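Side-chain contact in N-terminal cyanobactin protease (Planktothrix agardhii NIES-596, PDB 4H6W), which is probably a subtilisin-like serine endopeptidase that takes part in maturing the cyanobactin prenylagaramide, this chain being its protease domain: residues S103-D106 with L107-I111. Sequence-based numbering, arbitrary orientation.
Sequences SQLD and LSRAI
Two donors grip the carbonyl oxygen of Leu105 in the first turn of helix 104-116, which links the parallel strands 88-91 and 121-124 of this subtilisin-like fold, strand 24-28 lying between them in the sheet. Arg109 N reaches Leu105 O at 3.0 Å as the usual i to i+4 bond, and the hydroxyl of Ser108 gives the same oxygen a shorter one, Ser108 OG to Leu105 O 2.7 Å. That second bond follows from chi1 of 74°, which sets OG between the backbone N and the carbonyl carbon and turns it back toward the preceding turn; it satisfies the hydroxyl of a buried serine. One turn earlier the helix is N-capped: Ser103 OG accepts from Asp106 N at 3.2 Å along a nearly straight N-H...O line of 173°, while Ser103 O takes the amide of Leu107. On the outer side, Arg109 holds a salt bridge one turn back, Asp106 OD1 to Arg109 NH1 3.2 Å, OD1 coming to the edge of the guanidinium, near its plane, with the carboxylate plane turned 29° against it. Asp106, near the N-terminus, would probably also interact favourably with the helix dipole. On the inner side, Leu107 and Ile111 pack against Leu28 of the central sheet, Leu107 also against Leu139 of helix 137-148; the side chain of Leu107 lies about 9 Å from that of Asp29, a predicted charge-relay residue. Leu105 CG lies over one face of the Arg109 guanidinium, offset toward the rim, and CD2 comes to Arg109 NH2 at 3.4 Å.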
# COMPACT_ATOMS: atom_id res chain seq x y z
N SER A 103 10.97 6.60 13.43
CA SER A 103 12.16 5.88 13.87
C SER A 103 12.21 4.54 13.14
O SER A 103 11.20 3.84 13.02
CB SER A 103 12.12 5.65 15.37
OG SER A 103 12.91 4.53 15.73
N GLN A 104 13.39 4.19 12.63
CA GLN A 104 13.55 2.90 11.99
C GLN A 104 13.37 1.78 13.00
O GLN A 104 12.77 0.74 12.68
CB GLN A 104 14.88 2.81 11.23
CG GLN A 104 14.73 3.27 9.78
CD GLN A 104 16.05 3.54 9.10
OE1 GLN A 104 16.44 4.70 8.94
NE2 GLN A 104 16.74 2.49 8.69
N LEU A 105 13.85 2.00 14.23
CA LEU A 105 13.70 1.00 15.30
C LEU A 105 12.23 0.70 15.58
O LEU A 105 11.83 -0.46 15.58
CB LEU A 105 14.44 1.42 16.58
CG LEU A 105 14.31 0.44 17.76
CD1 LEU A 105 15.03 -0.88 17.51
CD2 LEU A 105 14.77 1.07 19.06
N ASP A 106 11.43 1.74 15.79
CA ASP A 106 9.98 1.59 16.00
C ASP A 106 9.26 0.91 14.84
O ASP A 106 8.33 0.12 15.07
CB ASP A 106 9.33 2.95 16.26
CG ASP A 106 9.87 3.63 17.49
OD1 ASP A 106 10.48 2.92 18.34
OD2 ASP A 106 9.71 4.86 17.62
N LEU A 107 9.67 1.22 13.61
CA LEU A 107 9.05 0.63 12.44
C LEU A 107 9.34 -0.87 12.38
O LEU A 107 8.45 -1.67 12.10
CB LEU A 107 9.55 1.30 11.16
CG LEU A 107 9.00 0.67 9.88
CD1 LEU A 107 7.47 0.74 9.84
CD2 LEU A 107 9.63 1.32 8.67
N SER A 108 10.58 -1.24 12.64
CA SER A 108 10.95 -2.63 12.66
C SER A 108 10.17 -3.37 13.76
O SER A 108 9.83 -4.55 13.59
CB SER A 108 12.46 -2.78 12.84
OG SER A 108 12.84 -2.49 14.16
N ARG A 109 9.89 -2.70 14.87
CA ARG A 109 9.11 -3.33 15.93
C ARG A 109 7.67 -3.53 15.48
O ARG A 109 7.07 -4.58 15.72
CB ARG A 109 9.12 -2.50 17.22
CG ARG A 109 10.42 -2.56 18.02
CD ARG A 109 10.11 -2.43 19.50
NE ARG A 109 11.27 -2.03 20.28
CZ ARG A 109 11.62 -0.76 20.52
NH1 ARG A 109 10.90 0.25 20.04
NH2 ARG A 109 12.70 -0.51 21.25
N ALA A 110 7.11 -2.52 14.80
CA ALA A 110 5.75 -2.61 14.32
C ALA A 110 5.63 -3.72 13.28
O ALA A 110 4.70 -4.54 13.34
CB ALA A 110 5.29 -1.27 13.77
N ILE A 111 6.58 -3.78 12.34
CA ILE A 111 6.56 -4.85 11.34
C ILE A 111 6.59 -6.21 12.04
O ILE A 111 5.76 -7.07 11.75
CB ILE A 111 7.72 -4.73 10.32
CG1 ILE A 111 7.61 -3.44 9.53
CG2 ILE A 111 7.71 -5.90 9.34
CD1 ILE A 111 8.89 -3.03 8.85